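Local atomic coordinates of 6-phosphogluconolactonase (Shewanella baltica, PDB entry 3NWP), a protein that probably catalyses the hydrolysis of 6-phosphogluconolactone to 6-phosphogluconate, the lactone-opening step of the pentose phosphate pathway. Residues 36-44 with 126-136; 144-152 with 166-177. All blocks are in the same frame, centred on the assembly; numbering follows the deposited sequence.

Contact 1 of 2, residues 36-44 with 126-136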
loop_
_atom_site.group_PDB
_atom_site.type_symbol
_atom_site.label_atom_id
_atom_site.label_comp_id
_atom_site.label_asym_id
_atom_site.label_seq_id
_atom_site.Cartn_x
_atom_site.Cartn_y
_atom_site.Cartn_z
ATOM N N ARG A 36 -1.328 -21.797 -2.692
ATOM C CA ARG A 36 -2.184 -21.458 -3.839
ATOM C C ARG A 36 -1.529 -21.431 -5.191
ATOM O O ARG A 36 -2.211 -21.281 -6.216
ATOM C CB ARG A 36 -2.904 -20.129 -3.567
ATOM C CG ARG A 36 -3.985 -20.255 -2.508
ATOM C CD ARG A 36 -4.618 -18.893 -2.095
ATOM N NE ARG A 36 -3.685 -18.095 -1.304
ATOM C CZ ARG A 36 -3.440 -18.252 -0.017
ATOM N NH1 ARG A 36 -4.041 -19.234 0.685
ATOM N NH2 ARG A 36 -2.540 -17.481 0.587
ATOM N N GLY A 37 -0.208 -21.555 -5.219
ATOM C CA GLY A 37 0.546 -21.497 -6.433
ATOM C C GLY A 37 1.013 -20.148 -6.909
ATOM O O GLY A 37 1.969 -20.076 -7.645
ATOM N N LYS A 38 0.282 -19.077 -6.559
ATOM C CA LYS A 38 0.659 -17.722 -6.907
ATOM C C LYS A 38 0.242 -16.867 -5.700
ATOM O O LYS A 38 -0.730 -17.199 -5.005
ATOM C CB LYS A 38 -0.085 -17.213 -8.127
ATOM C CG LYS A 38 0.255 -17.925 -9.479
ATOM C CD LYS A 38 1.703 -17.564 -9.942
ATOM C CE LYS A 38 2.155 -18.181 -11.264
ATOM N NZ LYS A 38 2.512 -19.546 -11.026
ATOM N N ALA A 39 0.982 -15.800 -5.476
ATOM C CA ALA A 39 0.713 -14.904 -4.371
ATOM C C ALA A 39 0.595 -13.500 -4.928
ATOM O O ALA A 39 0.924 -13.247 -6.073
ATOM C CB ALA A 39 1.828 -14.971 -3.348
ATOM N N SER A 40 0.034 -12.592 -4.124
ATOM C CA SER A 40 -0.090 -11.190 -4.508
ATOM C C SER A 40 0.340 -10.273 -3.373
ATOM O O SER A 40 0.071 -10.508 -2.186
ATOM C CB SER A 40 -1.487 -10.838 -4.988
ATOM O OG SER A 40 -2.444 -11.120 -4.013
ATOM N N LEU A 41 1.077 -9.241 -3.773
ATOM C CA LEU A 41 1.640 -8.201 -2.916
ATOM C C LEU A 41 1.245 -6.812 -3.440
ATOM O O LEU A 41 1.395 -6.525 -4.635
ATOM C CB LEU A 41 3.127 -8.313 -2.955
ATOM C CG LEU A 41 3.947 -7.241 -2.260
ATOM C CD1 LEU A 41 3.723 -7.234 -0.732
ATOM C CD2 LEU A 41 5.510 -7.355 -2.604
ATOM N N VAL A 42 0.754 -5.954 -2.548
ATOM C CA VAL A 42 0.483 -4.552 -2.857
ATOM C C VAL A 42 1.463 -3.762 -2.043
ATOM O O VAL A 42 1.624 -3.963 -0.835
ATOM C CB VAL A 42 -0.934 -4.163 -2.464
ATOM C CG1 VAL A 42 -1.164 -2.635 -2.664
ATOM C CG2 VAL A 42 -1.999 -5.048 -3.263
ATOM N N VAL A 43 2.178 -2.848 -2.684
ATOM C CA VAL A 43 3.079 -1.959 -1.998
ATOM C C VAL A 43 2.722 -0.475 -2.208
ATOM O O VAL A 43 2.093 -0.118 -3.227
ATOM C CB VAL A 43 4.538 -2.172 -2.388
ATOM C CG1 VAL A 43 4.970 -3.640 -1.996
ATOM C CG2 VAL A 43 4.802 -1.941 -3.930
ATOM N N SER A 44 3.187 0.364 -1.283
ATOM C CA SER A 44 3.021 1.788 -1.346
ATOM C C SER A 44 4.334 2.503 -1.651
ATOM O O SER A 44 5.419 1.932 -1.512
ATOM C CB SER A 44 2.406 2.300 -0.033
ATOM O OG SER A 44 1.142 1.697 0.223
ATOM N N PHE A 126 -5.152 -10.649 -10.813
ATOM C CA PHE A 126 -4.294 -10.847 -9.638
ATOM C C PHE A 126 -5.006 -11.764 -8.681
ATOM O O PHE A 126 -6.227 -11.625 -8.537
ATOM C CB PHE A 126 -4.069 -9.543 -8.851
ATOM C CG PHE A 126 -2.903 -8.749 -9.275
ATOM C CD1 PHE A 126 -2.612 -8.593 -10.613
ATOM C CD2 PHE A 126 -1.979 -8.315 -8.355
ATOM C CE1 PHE A 126 -1.514 -7.869 -11.006
ATOM C CE2 PHE A 126 -0.887 -7.580 -8.752
ATOM C CZ PHE A 126 -0.639 -7.391 -10.058
ATOM N N PRO A 127 -4.255 -12.616 -7.966
ATOM C CA PRO A 127 -4.803 -13.376 -6.862
ATOM C C PRO A 127 -5.416 -12.445 -5.815
ATOM O O PRO A 127 -4.749 -11.500 -5.350
ATOM C CB PRO A 127 -3.592 -14.111 -6.273
ATOM C CG PRO A 127 -2.636 -14.190 -7.375
ATOM C CD PRO A 127 -2.828 -12.978 -8.204
ATOM N N ARG A 128 -6.680 -12.695 -5.511
ATOM C CA ARG A 128 -7.398 -11.976 -4.477
ATOM C C ARG A 128 -8.160 -13.011 -3.633
ATOM O O ARG A 128 -8.654 -13.993 -4.179
ATOM C CB ARG A 128 -8.313 -10.915 -5.101
ATOM C CG ARG A 128 -7.547 -9.793 -5.835
ATOM C CD ARG A 128 -8.426 -8.706 -6.390
ATOM N NE ARG A 128 -9.100 -9.164 -7.596
ATOM C CZ ARG A 128 -10.396 -9.452 -7.685
ATOM N NH1 ARG A 128 -11.204 -9.272 -6.650
ATOM N NH2 ARG A 128 -10.896 -9.879 -8.846
ATOM N N PRO A 129 -8.200 -12.858 -2.321
ATOM C CA PRO A 129 -7.646 -11.712 -1.596
ATOM C C PRO A 129 -6.153 -11.513 -1.732
ATOM O O PRO A 129 -5.404 -12.473 -1.887
ATOM C CB PRO A 129 -7.975 -11.996 -0.139
ATOM C CG PRO A 129 -8.306 -13.376 -0.084
ATOM C CD PRO A 129 -8.820 -13.805 -1.379
ATOM N N PHE A 130 -5.701 -10.268 -1.642
ATOM C CA PHE A 130 -4.305 -9.985 -1.663
ATOM C C PHE A 130 -3.635 -10.659 -0.475
ATOM O O PHE A 130 -4.138 -10.578 0.647
ATOM C CB PHE A 130 -4.010 -8.490 -1.610
ATOM C CG PHE A 130 -4.578 -7.674 -2.743
ATOM C CD1 PHE A 130 -4.243 -7.928 -4.059
ATOM C CD2 PHE A 130 -5.341 -6.583 -2.470
ATOM C CE1 PHE A 130 -4.766 -7.145 -5.091
ATOM C CE2 PHE A 130 -5.850 -5.778 -3.514
ATOM C CZ PHE A 130 -5.532 -6.075 -4.799
ATOM N N ASP A 131 -2.477 -11.277 -0.680
ATOM C CA ASP A 131 -1.836 -11.954 0.444
ATOM C C ASP A 131 -1.202 -10.988 1.434
ATOM O O ASP A 131 -1.308 -11.165 2.666
ATOM C CB ASP A 131 -0.814 -12.943 -0.046
ATOM C CG ASP A 131 -1.488 -14.046 -0.864
ATOM O OD1 ASP A 131 -2.358 -14.758 -0.289
ATOM O OD2 ASP A 131 -1.273 -14.124 -2.094
ATOM N N VAL A 132 -0.537 -9.959 0.913
ATOM C CA VAL A 132 0.142 -8.957 1.756
ATOM C C VAL A 132 -0.068 -7.558 1.148
ATOM O O VAL A 132 0.118 -7.378 -0.076
ATOM C CB VAL A 132 1.635 -9.225 1.849
ATOM C CG1 VAL A 132 2.313 -8.111 2.679
ATOM C CG2 VAL A 132 1.933 -10.576 2.506
ATOM N N VAL A 133 -0.507 -6.618 1.959
ATOM C CA VAL A 133 -0.617 -5.204 1.578
ATOM C C VAL A 133 0.249 -4.404 2.496
ATOM O O VAL A 133 0.138 -4.502 3.728
ATOM C CB VAL A 133 -2.061 -4.734 1.714
ATOM C CG1 VAL A 133 -2.211 -3.213 1.458
ATOM C CG2 VAL A 133 -2.976 -5.518 0.769
ATOM N N VAL A 134 1.113 -3.553 1.939
ATOM C CA VAL A 134 2.018 -2.688 2.698
ATOM C C VAL A 134 1.576 -1.251 2.444
ATOM O O VAL A 134 1.566 -0.782 1.304
ATOM C CB VAL A 134 3.473 -2.863 2.308
ATOM C CG1 VAL A 134 4.367 -2.048 3.305
ATOM C CG2 VAL A 134 3.867 -4.360 2.288
ATOM N N LEU A 135 1.135 -0.592 3.516
ATOM C CA LEU A 135 0.642 0.760 3.507
ATOM C C LEU A 135 1.591 1.787 4.169
ATOM O O LEU A 135 2.405 1.416 5.048
ATOM C CB LEU A 135 -0.751 0.829 4.181
ATOM C CG LEU A 135 -1.858 -0.022 3.562
ATOM C CD1 LEU A 135 -3.152 0.252 4.423
ATOM C CD2 LEU A 135 -2.074 0.434 2.104
ATOM N N GLY A 136 1.399 3.046 3.821
ATOM C CA GLY A 136 1.953 4.162 4.558
ATOM C C GLY A 136 0.828 5.044 5.042
ATOM O O GLY A 136 -0.360 4.792 4.793
HETATM O O HOH W 1 -2.547 -16.250 -3.126
HETATM O O HOH W 2 -0.375 3.763 1.463
#
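Phe126 rests its ring CD2 on CB of Ser40, and Pro127 follows with CG against CB of Lys38. The carbonyl of Pro127 takes the hydroxyl proton of Ser40, OG to O 2.7 Å; with chi1 at 58° OG lies between the backbone N and carbonyl carbon, facing that acceptor. Phe130 offers a ring face to Val42, whose CG2 stands 3.6 Å from the ring centroid in a CH-pi contact, while Ser40 OG meets the ring edge. Asp131 ties the start of strand 39-43 to the end of helix 14-36 through both oxygens: OD2 uses its anti lone pair for Ser40 N (2.9 Å), and OD1 forms a salt bridge with Arg36 NH2 (2.9 Å), which approaches 43° out of the carboxylate plane. OD1 also salt-bridges Arg187, whose NE lies near Arg36 NH2. A water links OD2 to Arg36 NE and Lys38 O. With an alanine in place of Asp131, Ser40 N would probably lack its acceptor and the two arginines the anion between them. From Val132 onward the parallel ladder takes over: Val42 N bonds to Val132 O (2.9 Å) and Val134 N to Val42 O (2.9 Å), with Leu41 CD1 packed on Val132 CG1. Ser44 OG donates to Val134 O at 2.7 Å. Helix 14-36 covers the face carrying Val132, and within the sheet strand 66-74 flanks 39-43 and strand 189-194 flanks 132-135.

Contact 2 of 2, residues 144-152 with 166-177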
loop_
_atom_site.group_PDB
_atom_site.type_symbol
_atom_site.label_atom_id
_atom_site.label_comp_id
_atom_site.label_asym_id
_atom_site.label_seq_id
_atom_site.Cartn_x
_atom_site.Cartn_y
_atom_site.Cartn_z
ATOM N N CYS A 144 -3.029 5.123 1.078
ATOM C CA CYS A 144 -3.262 4.981 -0.390
ATOM C C CYS A 144 -3.339 6.384 -0.976
ATOM O O CYS A 144 -2.488 7.236 -0.651
ATOM C CB CYS A 144 -4.467 4.104 -0.700
ATOM S SG CYS A 144 -4.320 2.432 0.022
ATOM N N SER A 145 -4.296 6.659 -1.891
ATOM C CA SER A 145 -4.641 8.040 -2.236
ATOM C C SER A 145 -6.064 8.354 -1.774
ATOM O O SER A 145 -6.850 9.019 -2.486
ATOM C CB SER A 145 -4.371 8.404 -3.729
ATOM O OG SER A 145 -2.985 8.661 -3.938
ATOM N N TRP A 146 -6.389 7.893 -0.569
ATOM C CA TRP A 146 -7.625 8.213 0.131
ATOM C C TRP A 146 -7.376 9.462 0.927
ATOM O O TRP A 146 -6.854 9.425 2.035
ATOM C CB TRP A 146 -8.081 7.089 1.093
ATOM C CG TRP A 146 -8.173 5.693 0.561
ATOM C CD1 TRP A 146 -8.128 5.249 -0.763
ATOM C CD2 TRP A 146 -8.244 4.516 1.370
ATOM N NE1 TRP A 146 -8.190 3.873 -0.795
ATOM C CE2 TRP A 146 -8.216 3.400 0.505
ATOM C CE3 TRP A 146 -8.283 4.299 2.749
ATOM C CZ2 TRP A 146 -8.274 2.100 0.986
ATOM C CZ3 TRP A 146 -8.329 2.979 3.212
ATOM C CH2 TRP A 146 -8.293 1.917 2.335
ATOM N N PHE A 147 -7.660 10.611 0.328
ATOM C CA PHE A 147 -7.303 11.872 0.911
ATOM C C PHE A 147 -8.536 12.559 1.501
ATOM O O PHE A 147 -9.570 12.646 0.812
ATOM C CB PHE A 147 -6.715 12.801 -0.139
ATOM C CG PHE A 147 -5.272 12.566 -0.437
ATOM C CD1 PHE A 147 -4.294 13.187 0.313
ATOM C CD2 PHE A 147 -4.885 11.745 -1.494
ATOM C CE1 PHE A 147 -2.961 12.992 0.026
ATOM C CE2 PHE A 147 -3.561 11.516 -1.744
ATOM C CZ PHE A 147 -2.591 12.151 -0.996
ATOM N N PRO A 148 -8.407 13.094 2.690
ATOM C CA PRO A 148 -9.547 13.793 3.290
ATOM C C PRO A 148 -9.882 15.125 2.581
ATOM O O PRO A 148 -10.990 15.608 2.688
ATOM C CB PRO A 148 -9.110 13.997 4.729
ATOM C CG PRO A 148 -7.641 13.947 4.751
ATOM C CD PRO A 148 -7.233 13.063 3.591
ATOM N N CYS A 149 -8.948 15.632 1.802
ATOM C CA CYS A 149 -9.166 16.857 1.050
ATOM C C CYS A 149 -9.738 16.613 -0.349
ATOM O O CYS A 149 -9.787 17.554 -1.139
ATOM C CB CYS A 149 -7.816 17.572 0.940
ATOM S SG CYS A 149 -6.577 16.608 0.034
ATOM N N SER A 150 -10.139 15.374 -0.678
ATOM C CA SER A 150 -10.602 15.054 -2.033
ATOM C C SER A 150 -12.119 14.807 -2.075
ATOM O O SER A 150 -12.717 14.192 -1.169
ATOM C CB SER A 150 -9.856 13.855 -2.630
ATOM O OG SER A 150 -10.206 12.651 -1.959
ATOM N N ALA A 151 -12.728 15.237 -3.193
ATOM C CA ALA A 151 -14.142 14.976 -3.416
ATOM C C ALA A 151 -14.508 13.517 -3.576
ATOM O O ALA A 151 -15.672 13.138 -3.360
ATOM C CB ALA A 151 -14.637 15.810 -4.636
ATOM N N GLU A 152 -13.531 12.696 -3.951
ATOM C CA GLU A 152 -13.735 11.309 -4.316
ATOM C C GLU A 152 -13.522 10.368 -3.143
ATOM O O GLU A 152 -13.590 9.157 -3.335
ATOM C CB GLU A 152 -12.747 10.909 -5.409
ATOM C CG GLU A 152 -12.889 11.680 -6.714
ATOM C CD GLU A 152 -12.134 12.992 -6.775
ATOM O OE1 GLU A 152 -11.353 13.370 -5.863
ATOM O OE2 GLU A 152 -12.329 13.720 -7.786
ATOM N N THR A 166 -8.781 9.789 -7.713
ATOM C CA THR A 166 -8.991 10.800 -6.692
ATOM C C THR A 166 -8.133 12.039 -6.976
ATOM O O THR A 166 -7.090 11.946 -7.646
ATOM C CB THR A 166 -8.689 10.318 -5.219
ATOM O OG1 THR A 166 -7.273 10.184 -5.055
ATOM C CG2 THR A 166 -9.423 8.995 -4.912
ATOM N N ASN A 167 -8.574 13.184 -6.480
ATOM C CA ASN A 167 -7.909 14.468 -6.766
ATOM C C ASN A 167 -7.734 15.252 -5.479
ATOM O O ASN A 167 -8.550 16.100 -5.089
ATOM C CB ASN A 167 -8.811 15.228 -7.752
ATOM C CG ASN A 167 -8.800 14.591 -9.119
ATOM O OD1 ASN A 167 -7.808 14.671 -9.833
ATOM N ND2 ASN A 167 -9.880 13.857 -9.448
ATOM N N PRO A 168 -6.672 14.950 -4.734
ATOM C CA PRO A 168 -6.425 15.744 -3.558
ATOM C C PRO A 168 -6.253 17.225 -3.868
ATOM O O PRO A 168 -5.712 17.588 -4.933
ATOM C CB PRO A 168 -5.111 15.167 -3.017
ATOM C CG PRO A 168 -4.492 14.448 -4.123
ATOM C CD PRO A 168 -5.607 13.986 -4.990
ATOM N N THR A 169 -6.755 18.034 -2.959
ATOM C CA THR A 169 -6.538 19.463 -3.039
ATOM C C THR A 169 -5.395 19.992 -2.203
ATOM O O THR A 169 -5.044 21.174 -2.329
ATOM C CB THR A 169 -7.818 20.230 -2.678
ATOM O OG1 THR A 169 -8.165 19.947 -1.331
ATOM C CG2 THR A 169 -8.974 19.813 -3.635
ATOM N N THR A 170 -4.811 19.131 -1.376
ATOM C CA THR A 170 -3.694 19.495 -0.471
ATOM C C THR A 170 -2.387 18.766 -0.818
ATOM O O THR A 170 -1.412 18.878 -0.070
ATOM C CB THR A 170 -4.013 19.275 0.986
ATOM O OG1 THR A 170 -4.160 17.893 1.258
ATOM C CG2 THR A 170 -5.284 20.074 1.394
ATOM N N ALA A 171 -2.394 18.020 -1.920
ATOM C CA ALA A 171 -1.229 17.288 -2.422
ATOM C C ALA A 171 -1.278 17.308 -3.944
ATOM O O ALA A 171 -2.365 17.392 -4.537
ATOM C CB ALA A 171 -1.242 15.832 -1.922
ATOM N N PRO A 172 -0.108 17.258 -4.594
ATOM C CA PRO A 172 -0.049 17.335 -6.045
ATOM C C PRO A 172 -0.484 16.065 -6.768
ATOM O O PRO A 172 -0.410 14.977 -6.220
ATOM C CB PRO A 172 1.443 17.578 -6.331
ATOM C CG PRO A 172 2.141 16.949 -5.213
ATOM C CD PRO A 172 1.247 17.258 -4.004
ATOM N N HIS A 173 -0.876 16.271 -8.011
ATOM C CA HIS A 173 -1.097 15.228 -9.046
ATOM C C HIS A 173 -2.463 14.550 -8.897
ATOM O O HIS A 173 -2.917 14.227 -7.779
ATOM C CB HIS A 173 0.016 14.151 -9.110
ATOM C CG HIS A 173 1.403 14.712 -9.085
ATOM N ND1 HIS A 173 1.897 15.517 -10.089
ATOM C CD2 HIS A 173 2.380 14.623 -8.156
ATOM C CE1 HIS A 173 3.134 15.886 -9.787
ATOM N NE2 HIS A 173 3.449 15.367 -8.615
ATOM N N GLY A 174 -3.099 14.358 -10.022
ATOM C CA GLY A 174 -4.223 13.428 -10.075
ATOM C C GLY A 174 -3.724 12.069 -9.595
ATOM O O GLY A 174 -2.589 11.717 -9.847
ATOM N N ARG A 175 -4.629 11.270 -9.018
ATOM C CA ARG A 175 -4.269 9.985 -8.445
ATOM C C ARG A 175 -5.207 8.896 -8.924
ATOM O O ARG A 175 -6.400 9.126 -9.185
ATOM C CB ARG A 175 -4.349 10.005 -6.900
ATOM C CG ARG A 175 -3.660 11.194 -6.214
ATOM C CD ARG A 175 -2.214 11.186 -6.518
ATOM N NE ARG A 175 -1.472 12.237 -5.826
ATOM C CZ ARG A 175 -0.812 12.067 -4.662
ATOM N NH1 ARG A 175 -0.860 10.890 -4.026
ATOM N NH2 ARG A 175 -0.112 13.074 -4.140
ATOM N N ILE A 176 -4.650 7.701 -8.999
ATOM C CA ILE A 176 -5.452 6.494 -9.018
ATOM C C ILE A 176 -5.151 5.810 -7.692
ATOM O O ILE A 176 -4.034 5.878 -7.175
ATOM C CB ILE A 176 -5.099 5.658 -10.238
ATOM C CG1 ILE A 176 -5.968 4.434 -10.355
ATOM C CG2 ILE A 176 -3.632 5.281 -10.260
ATOM C CD1 ILE A 176 -6.176 4.062 -11.825
ATOM N N THR A 177 -6.162 5.184 -7.140
ATOM C CA THR A 177 -5.989 4.455 -5.887
ATOM C C THR A 177 -6.721 3.145 -5.936
ATOM O O THR A 177 -7.858 3.057 -6.423
ATOM C CB THR A 177 -6.483 5.318 -4.710
ATOM O OG1 THR A 177 -6.062 4.718 -3.450
ATOM C CG2 THR A 177 -8.003 5.499 -4.670
HETATM O O HOH W 3 -0.460 9.115 -1.185
HETATM O O HOH W 4 -11.228 16.839 -5.068
#
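Segment 144-152, an irregular chain with a type I turn from Phe147 to Ser150, passes closest to segment 166-177 where the CA atoms of Ser150 and Pro168 are 4.5 Å apart. Ser145 is held at three points: its N donates to Thr177 OG1 (3.1 Å), its O accepts from Thr166 OG1 (2.9 Å), and its OG receives Arg175 NH1 (3.1 Å) while also bonding to Asp72. Thr166 and Thr177 thus grip the loop from both strands of an antiparallel beta hairpin, 163-166 with 175-178, whose long connection runs through residues 167-174. The loop they hold follows, one residue on, the Asp-Gly-His stretch of the family's glycine-rich signature, and the ring of Phe147 stacks with His142 of that motif. Pro168 CB lies over one face of the Phe147 ring, whereas Arg175 NH1 comes to its edge, 3.6 Å from CE2, with the guanidinium turned 86° to the ring. That guanidinium is fixed in rotation because NE and NH2 both donate to Pro172 O. Farther along, Thr169 OG1 donates to Cys149 O at 2.9 Å. Glu152, bent at chi2 (86°), accepts from Asn167 twice, OE1 from the backbone N (2.9 Å) and OE2 from ND2 (3.0 Å, nearly straight); both donors reach the oxygens from above the carboxylate plane, OE2 lies in the plane of the Asn167 amide, and ND2 also bonds to Glu113.

In the fold
Contacts 1 and 2 follow one another along the chain, their centres about 23 Å apart and on opposite sides of the centre of the protein. Strand 66-74 ties them into one mixed sheet, pairing in parallel with 39-43 of contact 1 and antiparallel with 175-178 of contact 2. They also touch directly, Leu135 CD2 packing 3.7 Å from Cys144 SG. Between Gly136 and Cys144 lies the glycine-rich loop containing Asp140 and His142, and Thr143 bonds to Gly136 O. As in relatives, this loop at the C-terminal ends of the parallel strands probably belongs to the active site; it leaves the C-terminal end of contact 1 at Gly136 and enters contact 2 at Cys144.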